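Long-range contact in LbaCas13a H328A (C2c2) (Lachnospiraceae bacterium NK4A179, PDB 5WLH), which binds and probably processes CRISPR precursor RNA, and probably uses the mature guide to recognise and cleave target RNA: residues A[1186-1196]-A[1209-1217]. Numbering follows the deposited sequence.
Sequences LYYVDKDSSEW and IGEFYRYAK
Tyr-1188 and Glu-1211 show how an acidic side chain can pack against an aromatic ring without a direct bond to its hydroxyl. Glu-1211 runs extended beyond CG and lies flat over one ring face: its CG sits 3.6 Å from the centroid of the Tyr-1188 ring, a CH-pi contact almost on the ring normal, and the carboxylate stacks with its plane 8° from that of the ring. Tyr-1188 turns its CG between backbone N and carbonyl carbon (chi1 61°), which lays the ring along this side chain. A water donates a hydrogen bond to Glu-1211 OE2 at 2.6 Å and makes a weak one with Tyr-1188 OH. Beside the ring, Leu-1186 CD2 meets Glu-1211 CB at 3.7 Å.

One turn further along the helix, Arg-1214 bends at chi2 and chi3, bringing its guanidinium to the end of strand 1187-1189. NE donates a bent bond to Val-1189 O at 2.7 Å, tilted from the carbonyl plane, while NH2 adds weak bonds to Val-1189 O and Asp-1190 O. At the far flank, Trp-1196 CH2 meets the ring edge of Tyr-1215, whose hydroxyl hydrogen-bonds to Thr-1154 O.

The axes of strand 1187-1189, half of a hairpin with 1196-1198, and of helical segment 1209-1216 cross at 70°. Here ionisable side chains work without a salt bridge across the contact: Arg-1214 holds chiefly the Val-1189 carbonyl, and the nearby carboxylate of Glu-1203 may raise the pKa of Glu-1211 or its own.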
loop_
_atom_site.group_PDB
_atom_site.type_symbol
_atom_site.label_atom_id
_atom_site.label_comp_id
_atom_site.label_asym_id
_atom_site.label_seq_id
_atom_site.Cartn_x
_atom_site.Cartn_y
_atom_site.Cartn_z
ATOM N N LEU A 1186 -28.304 -2.212 16.571
ATOM C CA LEU A 1186 -28.873 -3.262 15.747
ATOM C C LEU A 1186 -30.175 -3.726 16.400
ATOM O O LEU A 1186 -30.267 -3.792 17.633
ATOM C CB LEU A 1186 -27.891 -4.417 15.597
ATOM C CG LEU A 1186 -28.051 -5.275 14.344
ATOM C CD1 LEU A 1186 -26.690 -5.684 13.808
ATOM C CD2 LEU A 1186 -28.901 -6.498 14.667
ATOM N N TYR A 1187 -31.185 -3.979 15.574
ATOM C CA TYR A 1187 -32.498 -4.436 16.026
ATOM C C TYR A 1187 -32.562 -5.938 15.837
ATOM O O TYR A 1187 -32.210 -6.442 14.768
ATOM C CB TYR A 1187 -33.620 -3.769 15.237
ATOM C CG TYR A 1187 -33.620 -2.274 15.381
ATOM C CD1 TYR A 1187 -32.793 -1.490 14.592
ATOM C CD2 TYR A 1187 -34.410 -1.650 16.331
ATOM C CE1 TYR A 1187 -32.770 -0.126 14.725
ATOM C CE2 TYR A 1187 -34.402 -0.275 16.478
ATOM C CZ TYR A 1187 -33.560 0.485 15.678
ATOM O OH TYR A 1187 -33.512 1.849 15.805
ATOM N N TYR A 1188 -32.995 -6.654 16.868
ATOM C CA TYR A 1188 -32.969 -8.108 16.775
ATOM C C TYR A 1188 -33.888 -8.677 17.840
ATOM O O TYR A 1188 -34.350 -7.963 18.732
ATOM C CB TYR A 1188 -31.558 -8.669 16.954
ATOM C CG TYR A 1188 -30.939 -8.352 18.284
ATOM C CD1 TYR A 1188 -30.334 -7.115 18.522
ATOM C CD2 TYR A 1188 -30.956 -9.284 19.310
ATOM C CE1 TYR A 1188 -29.783 -6.827 19.750
ATOM C CE2 TYR A 1188 -30.388 -9.016 20.528
ATOM C CZ TYR A 1188 -29.809 -7.776 20.748
ATOM O OH TYR A 1188 -29.254 -7.502 21.981
ATOM N N VAL A 1189 -34.138 -9.978 17.739
ATOM C CA VAL A 1189 -34.926 -10.686 18.742
ATOM C C VAL A 1189 -33.940 -11.331 19.698
ATOM O O VAL A 1189 -33.112 -12.170 19.300
ATOM C CB VAL A 1189 -35.874 -11.714 18.108
ATOM C CG1 VAL A 1189 -36.646 -12.468 19.215
ATOM C CG2 VAL A 1189 -36.845 -11.015 17.199
ATOM N N ASP A 1190 -34.003 -10.904 20.954
ATOM C CA ASP A 1190 -33.025 -11.322 21.939
ATOM C C ASP A 1190 -33.126 -12.816 22.213
ATOM O O ASP A 1190 -34.219 -13.385 22.242
ATOM C CB ASP A 1190 -33.216 -10.547 23.238
ATOM C CG ASP A 1190 -32.288 -11.023 24.318
ATOM O OD1 ASP A 1190 -31.065 -10.810 24.169
ATOM O OD2 ASP A 1190 -32.772 -11.630 25.301
ATOM N N LYS A 1191 -31.964 -13.432 22.431
ATOM C CA LYS A 1191 -31.881 -14.864 22.671
ATOM C C LYS A 1191 -32.756 -15.276 23.852
ATOM O O LYS A 1191 -33.557 -16.209 23.756
ATOM C CB LYS A 1191 -30.420 -15.254 22.937
ATOM C CG LYS A 1191 -29.407 -15.042 21.778
ATOM C CD LYS A 1191 -28.971 -13.569 21.483
ATOM C CE LYS A 1191 -27.634 -13.624 20.721
ATOM N NZ LYS A 1191 -27.305 -12.485 19.862
ATOM N N ASP A 1192 -32.621 -14.572 24.974
ATOM C CA ASP A 1192 -33.207 -15.023 26.230
ATOM C C ASP A 1192 -34.644 -14.559 26.414
ATOM O O ASP A 1192 -35.465 -15.301 26.961
ATOM C CB ASP A 1192 -32.346 -14.540 27.400
ATOM C CG ASP A 1192 -30.874 -14.854 27.200
ATOM O OD1 ASP A 1192 -30.552 -16.022 26.885
ATOM O OD2 ASP A 1192 -30.044 -13.930 27.337
ATOM N N SER A 1193 -34.968 -13.345 25.975
ATOM C CA SER A 1193 -36.329 -12.836 26.086
ATOM C C SER A 1193 -37.230 -13.288 24.945
ATOM O O SER A 1193 -38.461 -13.206 25.078
ATOM C CB SER A 1193 -36.316 -11.305 26.124
ATOM O OG SER A 1193 -36.042 -10.776 24.835
ATOM N N SER A 1194 -36.641 -13.753 23.838
ATOM C CA SER A 1194 -37.350 -14.070 22.598
ATOM C C SER A 1194 -38.208 -12.909 22.109
ATOM O O SER A 1194 -39.169 -13.118 21.369
ATOM C CB SER A 1194 -38.202 -15.340 22.733
ATOM O OG SER A 1194 -37.388 -16.501 22.798
ATOM N N GLU A 1195 -37.832 -11.674 22.474
ATOM C CA GLU A 1195 -38.556 -10.463 22.103
ATOM C C GLU A 1195 -37.646 -9.484 21.360
ATOM O O GLU A 1195 -36.437 -9.488 21.560
ATOM C CB GLU A 1195 -39.113 -9.763 23.341
ATOM C CG GLU A 1195 -40.204 -10.594 24.022
ATOM C CD GLU A 1195 -40.613 -10.040 25.368
ATOM O OE1 GLU A 1195 -39.896 -9.163 25.896
ATOM O OE2 GLU A 1195 -41.662 -10.479 25.888
ATOM N N TRP A 1196 -38.248 -8.635 20.526
ATOM C CA TRP A 1196 -37.475 -7.621 19.815
ATOM C C TRP A 1196 -36.847 -6.641 20.784
ATOM O O TRP A 1196 -37.465 -6.215 21.768
ATOM C CB TRP A 1196 -38.342 -6.854 18.830
ATOM C CG TRP A 1196 -38.647 -7.621 17.615
ATOM C CD1 TRP A 1196 -39.765 -8.368 17.371
ATOM C CD2 TRP A 1196 -37.819 -7.737 16.454
ATOM N NE1 TRP A 1196 -39.682 -8.948 16.118
ATOM C CE2 TRP A 1196 -38.495 -8.575 15.538
ATOM C CE3 TRP A 1196 -36.563 -7.230 16.109
ATOM C CZ2 TRP A 1196 -37.962 -8.907 14.292
ATOM C CZ3 TRP A 1196 -36.035 -7.551 14.862
ATOM C CH2 TRP A 1196 -36.731 -8.391 13.973
ATOM N N ILE A 1209 -22.845 -9.659 14.629
ATOM C CA ILE A 1209 -23.167 -10.692 13.657
ATOM C C ILE A 1209 -24.197 -11.651 14.233
ATOM O O ILE A 1209 -25.161 -12.023 13.557
ATOM C CB ILE A 1209 -21.894 -11.422 13.223
ATOM C CG1 ILE A 1209 -21.037 -10.440 12.425
ATOM C CG2 ILE A 1209 -22.257 -12.681 12.420
ATOM C CD1 ILE A 1209 -19.706 -11.028 11.974
ATOM N N GLY A 1210 -24.004 -12.068 15.486
ATOM C CA GLY A 1210 -25.018 -12.883 16.145
ATOM C C GLY A 1210 -26.377 -12.211 16.160
ATOM O O GLY A 1210 -27.398 -12.832 15.852
ATOM N N GLU A 1211 -26.407 -10.924 16.489
ATOM C CA GLU A 1211 -27.676 -10.213 16.516
ATOM C C GLU A 1211 -28.291 -10.129 15.128
ATOM O O GLU A 1211 -29.512 -10.256 14.970
ATOM C CB GLU A 1211 -27.467 -8.824 17.106
ATOM C CG GLU A 1211 -27.047 -8.878 18.544
ATOM C CD GLU A 1211 -26.418 -7.588 19.010
ATOM O OE1 GLU A 1211 -26.201 -6.689 18.165
ATOM O OE2 GLU A 1211 -26.136 -7.483 20.220
ATOM N N PHE A 1212 -27.462 -9.916 14.103
ATOM C CA PHE A 1212 -27.974 -9.887 12.740
ATOM C C PHE A 1212 -28.654 -11.197 12.387
ATOM O O PHE A 1212 -29.731 -11.202 11.776
ATOM C CB PHE A 1212 -26.840 -9.623 11.757
ATOM C CG PHE A 1212 -27.296 -9.482 10.354
ATOM C CD1 PHE A 1212 -27.469 -10.615 9.541
ATOM C CD2 PHE A 1212 -27.563 -8.238 9.832
ATOM C CE1 PHE A 1212 -27.890 -10.479 8.243
ATOM C CE2 PHE A 1212 -27.991 -8.099 8.525
ATOM C CZ PHE A 1212 -28.146 -9.225 7.724
ATOM N N TYR A 1213 -28.019 -12.312 12.743
ATOM C CA TYR A 1213 -28.628 -13.621 12.541
ATOM C C TYR A 1213 -30.003 -13.696 13.195
ATOM O O TYR A 1213 -30.942 -14.237 12.610
ATOM C CB TYR A 1213 -27.706 -14.706 13.087
ATOM C CG TYR A 1213 -26.703 -15.226 12.071
ATOM C CD1 TYR A 1213 -25.543 -14.507 11.767
ATOM C CD2 TYR A 1213 -26.914 -16.438 11.409
ATOM C CE1 TYR A 1213 -24.617 -14.986 10.841
ATOM C CE2 TYR A 1213 -25.997 -16.916 10.475
ATOM C CZ TYR A 1213 -24.851 -16.188 10.198
ATOM O OH TYR A 1213 -23.944 -16.657 9.268
ATOM N N ARG A 1214 -30.151 -13.128 14.398
ATOM C CA ARG A 1214 -31.441 -13.146 15.080
ATOM C C ARG A 1214 -32.425 -12.145 14.489
ATOM O O ARG A 1214 -33.639 -12.336 14.616
ATOM C CB ARG A 1214 -31.260 -12.897 16.582
ATOM C CG ARG A 1214 -30.259 -13.865 17.185
ATOM C CD ARG A 1214 -30.913 -14.979 17.995
ATOM N NE ARG A 1214 -32.127 -14.555 18.684
ATOM C CZ ARG A 1214 -33.299 -15.179 18.609
ATOM N NH1 ARG A 1214 -33.456 -16.254 17.852
ATOM N NH2 ARG A 1214 -34.329 -14.708 19.288
ATOM N N TYR A 1215 -31.932 -11.102 13.825
ATOM C CA TYR A 1215 -32.789 -10.257 13.009
ATOM C C TYR A 1215 -33.295 -11.009 11.789
ATOM O O TYR A 1215 -34.495 -11.020 11.500
ATOM C CB TYR A 1215 -32.023 -9.003 12.582
ATOM C CG TYR A 1215 -32.489 -8.384 11.281
ATOM C CD1 TYR A 1215 -33.743 -7.794 11.175
ATOM C CD2 TYR A 1215 -31.658 -8.361 10.163
ATOM C CE1 TYR A 1215 -34.163 -7.226 10.012
ATOM C CE2 TYR A 1215 -32.067 -7.793 8.990
ATOM C CZ TYR A 1215 -33.313 -7.223 8.909
ATOM O OH TYR A 1215 -33.720 -6.656 7.734
ATOM N N ALA A 1216 -32.389 -11.629 11.051
ATOM C CA ALA A 1216 -32.761 -12.295 9.814
ATOM C C ALA A 1216 -33.487 -13.605 10.055
ATOM O O ALA A 1216 -34.076 -14.147 9.120
ATOM C CB ALA A 1216 -31.513 -12.558 8.974
ATOM N N LYS A 1217 -33.457 -14.103 11.287
ATOM C CA LYS A 1217 -33.788 -15.490 11.595
ATOM C C LYS A 1217 -35.198 -15.860 11.177
ATOM O O LYS A 1217 -35.484 -17.040 10.950
ATOM C CB LYS A 1217 -33.601 -15.729 13.080
ATOM C CG LYS A 1217 -33.303 -17.139 13.440
ATOM C CD LYS A 1217 -32.221 -17.172 14.458
ATOM C CE LYS A 1217 -32.475 -18.274 15.416
ATOM N NZ LYS A 1217 -32.670 -19.519 14.627
HETATM O O HOH W 1 -26.413 -9.524 21.863
#